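Local coordinates for protein listeriolysin O (Listeria monocytogenes, PDB 4CDB) that forms oligomeric pores in cholesterol-containing host membranes, undergoing a major conformational change after it binds the membrane, and so lyses cells, at residues A20-K25 and V236-L241; L107-D112 and R230-A235. All blocks are in the same frame, centred on the assembly; numbering follows the deposited sequence.

Contact 1 of 2, residues A20-K25 and V236-L241; sequences ADEIDK and VTKEQL. With NA (sodium ion), chain O.
Ile23 of helix 14-28 reaches the start of helix 238-243 with both of its branches. The CG1 branch lies against the backbone, with CD1 3.4 Å from Val236 O and CG1 3.8 Å from Lys238 N. CG2 stands anti to the backbone N (chi1 -69° for CG1) and meets Leu241 CD1 at 3.9 Å. The Ile23 and Leu241 side chains cross at about a right angle. Beside this apolar patch, Lys238 brings CD and CE near Glu22, CE being 4.3 Å from Glu22 CB. No direct hydrogen bond joins the segments. A water bridges them instead: it donates to Glu22 OE1 (2.9 Å) and accepts from Lys238 N (2.8 Å), an amide of the first helical turn.

Behind this shell, Thr237 and Gln240 set the helix start through two weak reciprocal bonds, Gln240 N to Thr237 OG1 and Thr237 N to Gln240 OE1. Gln240 OE1 also binds a sodium ion at 2.5 Å, which should hold the amide in place. On helix 14-28, Asp24 is anchored by a salt bridge to Arg227 and a hydrogen bond to Ser229. The contact joins the N-terminal helix to a short helix whose start is a capping box with Thr237 as N-cap.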
ATOM      1  N   ALA A  20     -45.415  -6.749  12.067  1.00 37.59           N
ATOM      2  CA  ALA A  20     -44.140  -6.326  12.639  1.00 37.72           C
ATOM      3  C   ALA A  20     -43.547  -7.440  13.494  1.00 39.65           C
ATOM      4  O   ALA A  20     -42.348  -7.712  13.441  1.00 37.67           O
ATOM      5  CB  ALA A  20     -44.313  -5.047  13.461  1.00 35.19           C
ATOM      6  N   ASP A  21     -44.403  -8.094  14.271  1.00 37.96           N
ATOM      7  CA  ASP A  21     -43.981  -9.205  15.109  1.00 38.85           C
ATOM      8  C   ASP A  21     -43.532 -10.399  14.264  1.00 36.88           C
ATOM      9  O   ASP A  21     -42.565 -11.075  14.605  1.00 37.60           O
ATOM     10  CB  ASP A  21     -45.110  -9.607  16.055  1.00 42.88           C
ATOM     11  CG  ASP A  21     -44.767 -10.820  16.892  1.00 57.26           C
ATOM     12  OD1 ASP A  21     -44.115 -10.650  17.943  1.00 63.89           O
ATOM     13  OD2 ASP A  21     -45.157 -11.943  16.507  1.00 63.57           O
ATOM     14  N   GLU A  22     -44.232 -10.651  13.161  1.00 37.58           N
ATOM     15  CA  GLU A  22     -43.837 -11.718  12.245  1.00 42.36           C
ATOM     16  C   GLU A  22     -42.469 -11.433  11.630  1.00 36.57           C
ATOM     17  O   GLU A  22     -41.661 -12.340  11.446  1.00 36.81           O
ATOM     18  CB  GLU A  22     -44.875 -11.914  11.140  1.00 48.98           C
ATOM     19  CG  GLU A  22     -46.195 -12.509  11.601  1.00 64.76           C
ATOM     20  CD  GLU A  22     -47.203 -12.606  10.473  1.00 76.92           C
ATOM     21  OE1 GLU A  22     -46.918 -12.077   9.378  1.00 81.29           O
ATOM     22  OE2 GLU A  22     -48.277 -13.210  10.679  1.00 79.88           O
ATOM     23  N   ILE A  23     -42.215 -10.168  11.308  1.00 39.65           N
ATOM     24  CA  ILE A  23     -40.917  -9.772  10.769  1.00 38.37           C
ATOM     25  C   ILE A  23     -39.814 -10.001  11.799  1.00 36.35           C
ATOM     26  O   ILE A  23     -38.760 -10.553  11.476  1.00 37.22           O
ATOM     27  CB  ILE A  23     -40.914  -8.303  10.287  1.00 37.53           C
ATOM     28  CG1 ILE A  23     -41.790  -8.155   9.044  1.00 34.03           C
ATOM     29  CG2 ILE A  23     -39.501  -7.842   9.969  1.00 38.08           C
ATOM     30  CD1 ILE A  23     -42.019  -6.716   8.615  1.00 36.92           C
ATOM     31  N   ASP A  24     -40.067  -9.591  13.039  1.00 36.72           N
ATOM     32  CA  ASP A  24     -39.109  -9.792  14.124  1.00 40.71           C
ATOM     33  C   ASP A  24     -38.693 -11.254  14.249  1.00 40.43           C
ATOM     34  O   ASP A  24     -37.506 -11.566  14.267  1.00 41.96           O
ATOM     35  CB  ASP A  24     -39.681  -9.308  15.460  1.00 46.67           C
ATOM     36  CG  ASP A  24     -39.748  -7.798  15.556  1.00 50.44           C
ATOM     37  OD1 ASP A  24     -38.952  -7.120  14.873  1.00 46.39           O
ATOM     38  OD2 ASP A  24     -40.593  -7.288  16.321  1.00 56.72           O
ATOM     39  N   LYS A  25     -39.677 -12.143  14.325  1.00 39.10           N
ATOM     40  CA  LYS A  25     -39.414 -13.570  14.508  1.00 46.33           C
ATOM     41  C   LYS A  25     -38.732 -14.205  13.299  1.00 43.91           C
ATOM     42  O   LYS A  25     -37.935 -15.131  13.447  1.00 49.78           O
ATOM     43  CB  LYS A  25     -40.710 -14.319  14.838  1.00 50.19           C
ATOM     44  CG  LYS A  25     -41.446 -13.759  16.044  1.00 59.75           C
ATOM     45  CD  LYS A  25     -40.520 -13.658  17.244  1.00 68.35           C
ATOM     46  CE  LYS A  25     -41.164 -12.889  18.384  1.00 72.91           C
ATOM     47  NZ  LYS A  25     -42.404 -13.554  18.861  1.00 75.56           N
ATOM     48  N   VAL A 236     -44.921  -3.283   5.289  1.00 37.39           N
ATOM     49  CA  VAL A 236     -44.012  -4.365   4.924  1.00 38.58           C
ATOM     50  C   VAL A 236     -44.360  -5.640   5.688  1.00 42.17           C
ATOM     51  O   VAL A 236     -44.685  -5.593   6.878  1.00 42.95           O
ATOM     52  CB  VAL A 236     -42.538  -3.983   5.184  1.00 35.86           C
ATOM     53  CG1 VAL A 236     -41.603  -5.091   4.710  1.00 31.58           C
ATOM     54  CG2 VAL A 236     -42.201  -2.669   4.490  1.00 36.05           C
ATOM     55  N   THR A 237     -44.302  -6.775   4.996  1.00 41.62           N
ATOM     56  CA  THR A 237     -44.580  -8.069   5.609  1.00 43.49           C
ATOM     57  C   THR A 237     -43.396  -9.020   5.453  1.00 42.04           C
ATOM     58  O   THR A 237     -42.471  -8.756   4.683  1.00 37.31           O
ATOM     59  CB  THR A 237     -45.842  -8.726   5.007  1.00 44.92           C
ATOM     60  OG1 THR A 237     -45.641  -8.971   3.610  1.00 45.44           O
ATOM     61  CG2 THR A 237     -47.047  -7.820   5.187  1.00 49.50           C
ATOM     62  N   LYS A 238     -43.436 -10.120   6.197  1.00 44.26           N
ATOM     63  CA  LYS A 238     -42.418 -11.159   6.111  1.00 48.19           C
ATOM     64  C   LYS A 238     -42.387 -11.754   4.708  1.00 50.01           C
ATOM     65  O   LYS A 238     -41.319 -12.056   4.175  1.00 48.13           O
ATOM     66  CB  LYS A 238     -42.696 -12.253   7.146  1.00 57.76           C
ATOM     67  CG  LYS A 238     -41.940 -13.555   6.913  1.00 67.34           C
ATOM     68  CD  LYS A 238     -42.249 -14.580   7.996  1.00 73.61           C
ATOM     69  CE  LYS A 238     -43.745 -14.818   8.124  1.00 80.93           C
ATOM     70  NZ  LYS A 238     -44.069 -15.788   9.208  1.00 85.99           N
ATOM     71  N   GLU A 239     -43.566 -11.909   4.115  1.00 49.36           N
ATOM     72  CA  GLU A 239     -43.685 -12.474   2.774  1.00 54.55           C
ATOM     73  C   GLU A 239     -42.959 -11.624   1.739  1.00 48.93           C
ATOM     74  O   GLU A 239     -42.302 -12.150   0.843  1.00 50.10           O
ATOM     75  CB  GLU A 239     -45.155 -12.642   2.381  1.00 59.00           C
ATOM     76  CG  GLU A 239     -45.847 -13.833   3.023  1.00 67.23           C
ATOM     77  CD  GLU A 239     -46.019 -13.686   4.523  1.00 73.78           C
ATOM     78  OE1 GLU A 239     -46.066 -12.538   5.014  1.00 74.49           O
ATOM     79  OE2 GLU A 239     -46.111 -14.722   5.211  1.00 78.46           O
ATOM     80  N   GLN A 240     -43.084 -10.308   1.864  1.00 46.42           N
ATOM     81  CA  GLN A 240     -42.405  -9.396   0.952  1.00 44.16           C
ATOM     82  C   GLN A 240     -40.888  -9.510   1.075  1.00 44.54           C
ATOM     83  O   GLN A 240     -40.178  -9.522   0.069  1.00 47.22           O
ATOM     84  CB  GLN A 240     -42.860  -7.955   1.191  1.00 45.20           C
ATOM     85  CG  GLN A 240     -44.337  -7.728   0.903  1.00 55.30           C
ATOM     86  CD  GLN A 240     -44.821  -6.366   1.365  1.00 61.06           C
ATOM     87  OE1 GLN A 240     -44.033  -5.533   1.811  1.00 60.77           O
ATOM     88  NE2 GLN A 240     -46.126  -6.136   1.264  1.00 63.03           N
ATOM     89  N   LEU A 241     -40.399  -9.599   2.308  1.00 42.42           N
ATOM     90  CA  LEU A 241     -38.966  -9.720   2.557  1.00 41.72           C
ATOM     91  C   LEU A 241     -38.407 -11.021   1.991  1.00 46.56           C
ATOM     92  O   LEU A 241     -37.306 -11.041   1.445  1.00 43.95           O
ATOM     93  CB  LEU A 241     -38.666  -9.625   4.054  1.00 41.03           C
ATOM     94  CG  LEU A 241     -38.976  -8.281   4.716  1.00 43.92           C
ATOM     95  CD1 LEU A 241     -38.552  -8.292   6.176  1.00 39.67           C
ATOM     96  CD2 LEU A 241     -38.304  -7.142   3.960  1.00 41.17           C
TER
HETATM   97 NA    NA O1540     -42.041  -4.654   0.589  1.00 63.52          NA
HETATM   98  O   HOH W   1     -45.216  -9.958   8.375  1.00 43.96           O
HETATM   99  O   HOH W   2     -42.173  -1.843   0.713  1.00 41.40           O

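Contact 2 of 2, residues L107-D112 and R230-A235; sequences LPVKRD and RFFGKA
Phe231 O accepts two protein hydrogen bonds from the facing loop, one from Arg111 NE and one from Asp112 N. The bond from Arg111 NE to Phe231 O is 2.9 Å, with the oxygen lying at the guanidinium edge, 6° from its plane. The bond from Asp112 N to Phe231 O is 3.2 Å long and fairly straight (166° at the hydrogen). The two donors reach the oxygen from opposite faces of its carbonyl plane. A water also donates to Phe231 O and accepts a weak bond from Arg111 NH2. Bends at chi2 and chi3 turn the Arg111 chain, which sets out away from 230-235, back so that NE meets the Phe231 carbonyl. Arg111 NH2 sits over one face of the Phe231 ring, 3.7 Å from its CG, with the two planes 60° apart. Gly90 O accepts from NH2 as well, and Arg111 belongs to a sodium site with Asn134.

Two residues after Phe231, Gly233 N donates to Lys110 O at 2.9 Å. A single beta bridge pairs Arg111 with Phe232. Asp112 OD2 and Arg230 NH1 form a long salt bridge of 3.7 Å; the oxygen lies well out of the guanidinium plane and no N-H points at it. Their stronger partners are Ser10 for Asp112 OD1, and Ser113 and Pro7 O for Arg230 NH2.

Val109 CG2 meets the edge of the Phe232 ring, 3.7 Å from CD1. Leu92 of strand 92-94 touches both residues. Ile23 and Ile27 of helix 14-28 pack on Phe232, while Phe231 makes an edge-to-face contact with Tyr254 of strand 252-260.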
ATOM      1  N   LEU A 107     -32.212  -3.062  -0.208  1.00 45.99           N
ATOM      2  CA  LEU A 107     -33.594  -3.514  -0.091  1.00 45.78           C
ATOM      3  C   LEU A 107     -34.565  -2.391  -0.442  1.00 45.54           C
ATOM      4  O   LEU A 107     -34.632  -1.380   0.257  1.00 42.55           O
ATOM      5  CB  LEU A 107     -33.883  -4.018   1.325  1.00 47.01           C
ATOM      6  CG  LEU A 107     -33.006  -5.150   1.855  1.00 50.93           C
ATOM      7  CD1 LEU A 107     -33.484  -5.594   3.227  1.00 50.68           C
ATOM      8  CD2 LEU A 107     -33.007  -6.315   0.886  1.00 53.76           C
ATOM      9  N   PRO A 108     -35.330  -2.573  -1.527  1.00 46.47           N
ATOM     10  CA  PRO A 108     -36.274  -1.550  -1.987  1.00 50.76           C
ATOM     11  C   PRO A 108     -37.612  -1.597  -1.243  1.00 53.03           C
ATOM     12  O   PRO A 108     -38.666  -1.694  -1.875  1.00 58.67           O
ATOM     13  CB  PRO A 108     -36.473  -1.917  -3.456  1.00 51.56           C
ATOM     14  CG  PRO A 108     -36.343  -3.411  -3.469  1.00 50.34           C
ATOM     15  CD  PRO A 108     -35.322  -3.754  -2.409  1.00 44.93           C
ATOM     16  N   VAL A 109     -37.566  -1.520   0.083  1.00 50.94           N
ATOM     17  CA  VAL A 109     -38.784  -1.513   0.890  1.00 48.58           C
ATOM     18  C   VAL A 109     -39.049  -0.133   1.476  1.00 45.33           C
ATOM     19  O   VAL A 109     -38.134   0.678   1.623  1.00 43.09           O
ATOM     20  CB  VAL A 109     -38.704  -2.520   2.055  1.00 50.70           C
ATOM     21  CG1 VAL A 109     -38.689  -3.944   1.533  1.00 58.32           C
ATOM     22  CG2 VAL A 109     -37.475  -2.244   2.910  1.00 46.88           C
ATOM     23  N   LYS A 110     -40.306   0.130   1.816  1.00 39.88           N
ATOM     24  CA  LYS A 110     -40.655   1.375   2.485  1.00 42.48           C
ATOM     25  C   LYS A 110     -40.087   1.394   3.898  1.00 39.94           C
ATOM     26  O   LYS A 110     -39.881   0.346   4.512  1.00 33.04           O
ATOM     27  CB  LYS A 110     -42.169   1.576   2.500  1.00 46.69           C
ATOM     28  CG  LYS A 110     -42.732   2.040   1.165  1.00 55.15           C
ATOM     29  CD  LYS A 110     -44.095   1.417   0.905  1.00 64.49           C
ATOM     30  CE  LYS A 110     -44.888   2.220  -0.120  1.00 67.64           C
ATOM     31  NZ  LYS A 110     -46.220   1.602  -0.381  1.00 68.88           N
ATOM     32  N   ARG A 111     -39.833   2.596   4.406  1.00 36.33           N
ATOM     33  CA  ARG A 111     -39.097   2.758   5.650  1.00 37.39           C
ATOM     34  C   ARG A 111     -39.928   3.440   6.727  1.00 38.93           C
ATOM     35  O   ARG A 111     -40.851   4.195   6.426  1.00 38.94           O
ATOM     36  CB  ARG A 111     -37.829   3.576   5.393  1.00 41.30           C
ATOM     37  CG  ARG A 111     -36.903   2.975   4.350  1.00 42.68           C
ATOM     38  CD  ARG A 111     -36.353   1.641   4.820  1.00 44.48           C
ATOM     39  NE  ARG A 111     -35.688   1.771   6.113  1.00 44.03           N
ATOM     40  CZ  ARG A 111     -34.432   2.172   6.272  1.00 39.23           C
ATOM     41  NH1 ARG A 111     -33.692   2.477   5.217  1.00 33.46           N
ATOM     42  NH2 ARG A 111     -33.915   2.266   7.488  1.00 30.99           N
ATOM     43  N   ASP A 112     -39.593   3.167   7.985  1.00 43.32           N
ATOM     44  CA  ASP A 112     -40.176   3.897   9.101  1.00 45.64           C
ATOM     45  C   ASP A 112     -39.234   5.045   9.462  1.00 42.92           C
ATOM     46  O   ASP A 112     -38.564   5.599   8.591  1.00 45.51           O
ATOM     47  CB  ASP A 112     -40.402   2.970  10.297  1.00 48.18           C
ATOM     48  CG  ASP A 112     -41.515   3.454  11.221  1.00 57.81           C
ATOM     49  OD1 ASP A 112     -41.793   4.672  11.254  1.00 56.01           O
ATOM     50  OD2 ASP A 112     -42.108   2.607  11.923  1.00 64.12           O
ATOM     51  N   ARG A 230     -38.345  -2.416  13.277  1.00 41.57           N
ATOM     52  CA  ARG A 230     -38.441  -0.964  13.449  1.00 44.29           C
ATOM     53  C   ARG A 230     -38.056  -0.163  12.206  1.00 37.72           C
ATOM     54  O   ARG A 230     -38.565   0.934  11.993  1.00 35.71           O
ATOM     55  CB  ARG A 230     -37.613  -0.489  14.649  1.00 53.12           C
ATOM     56  CG  ARG A 230     -38.439  -0.151  15.881  1.00 62.31           C
ATOM     57  CD  ARG A 230     -39.543   0.854  15.564  1.00 68.25           C
ATOM     58  NE  ARG A 230     -39.182   2.230  15.904  1.00 71.48           N
ATOM     59  CZ  ARG A 230     -38.874   3.175  15.019  1.00 68.75           C
ATOM     60  NH1 ARG A 230     -38.879   2.904  13.721  1.00 63.05           N
ATOM     61  NH2 ARG A 230     -38.564   4.395  15.435  1.00 69.99           N
ATOM     62  N   PHE A 231     -37.160  -0.708  11.390  1.00 39.92           N
ATOM     63  CA  PHE A 231     -36.678   0.015  10.215  1.00 42.73           C
ATOM     64  C   PHE A 231     -37.630  -0.080   9.025  1.00 39.84           C
ATOM     65  O   PHE A 231     -37.535   0.703   8.080  1.00 39.13           O
ATOM     66  CB  PHE A 231     -35.275  -0.456   9.817  1.00 50.02           C
ATOM     67  CG  PHE A 231     -34.170   0.218  10.584  1.00 51.91           C
ATOM     68  CD1 PHE A 231     -34.439   1.304  11.402  1.00 49.59           C
ATOM     69  CD2 PHE A 231     -32.861  -0.228  10.479  1.00 49.50           C
ATOM     70  CE1 PHE A 231     -33.427   1.931  12.109  1.00 53.22           C
ATOM     71  CE2 PHE A 231     -31.843   0.393  11.182  1.00 51.95           C
ATOM     72  CZ  PHE A 231     -32.127   1.476  11.999  1.00 54.30           C
ATOM     73  N   PHE A 232     -38.554  -1.032   9.078  1.00 31.02           N
ATOM     74  CA  PHE A 232     -39.470  -1.249   7.965  1.00 32.98           C
ATOM     75  C   PHE A 232     -40.760  -0.456   8.110  1.00 34.61           C
ATOM     76  O   PHE A 232     -41.235  -0.224   9.222  1.00 34.84           O
ATOM     77  CB  PHE A 232     -39.783  -2.736   7.819  1.00 34.14           C
ATOM     78  CG  PHE A 232     -38.575  -3.577   7.544  1.00 34.40           C
ATOM     79  CD1 PHE A 232     -38.031  -3.631   6.271  1.00 34.93           C
ATOM     80  CD2 PHE A 232     -37.977  -4.309   8.557  1.00 35.14           C
ATOM     81  CE1 PHE A 232     -36.912  -4.404   6.013  1.00 36.15           C
ATOM     82  CE2 PHE A 232     -36.861  -5.083   8.305  1.00 36.69           C
ATOM     83  CZ  PHE A 232     -36.328  -5.130   7.033  1.00 37.86           C
ATOM     84  N   GLY A 233     -41.320  -0.042   6.976  1.00 36.22           N
ATOM     85  CA  GLY A 233     -42.611   0.622   6.961  1.00 34.57           C
ATOM     86  C   GLY A 233     -43.704  -0.307   7.453  1.00 34.52           C
ATOM     87  O   GLY A 233     -43.550  -1.531   7.411  1.00 34.13           O
ATOM     88  N   LYS A 234     -44.811   0.271   7.911  1.00 37.00           N
ATOM     89  CA  LYS A 234     -45.884  -0.505   8.522  1.00 40.23           C
ATOM     90  C   LYS A 234     -46.604  -1.425   7.538  1.00 43.82           C
ATOM     91  O   LYS A 234     -47.364  -2.301   7.949  1.00 43.26           O
ATOM     92  CB  LYS A 234     -46.894   0.424   9.193  1.00 38.33           C
ATOM     93  CG  LYS A 234     -47.593   1.374   8.237  1.00 43.19           C
ATOM     94  CD  LYS A 234     -48.439   2.379   9.002  1.00 51.61           C
ATOM     95  CE  LYS A 234     -49.151   3.339   8.060  1.00 57.55           C
ATOM     96  NZ  LYS A 234     -49.929   4.381   8.792  1.00 62.09           N
ATOM     97  N   ALA A 235     -46.368  -1.224   6.245  1.00 44.87           N
ATOM     98  CA  ALA A 235     -47.016  -2.041   5.223  1.00 43.89           C
ATOM     99  C   ALA A 235     -46.154  -3.228   4.794  1.00 43.28           C
ATOM    100  O   ALA A 235     -46.600  -4.076   4.022  1.00 46.87           O
ATOM    101  CB  ALA A 235     -47.382  -1.192   4.016  1.00 44.48           C
TER
HETATM  102  O   HOH W   3     -35.874   3.213   9.178  1.00 47.43           O

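How the contacts relate
The two contacts lie 10 Å apart, centre to centre, toward one end of the elongated chain. In sequence order come 20-25, 107-112, 230-235 and 236-241, so contact 2 is nested inside the loop closed by contact 1. Segments 230-235 and 236-241 are consecutive: one continuous run meets the loop before strand 114-118 and then helix 14-28. Leu241 CD2 links the sites, lying 3.7 Å from Phe232 CE1 and 4.0 Å from Val109 CG1. Val236 CG2 also packs on Lys110 O. Together they join helix 14-28, helix 238-243 and two loops into one cluster, far from the four-stranded sheet that carries the undecapeptide motif.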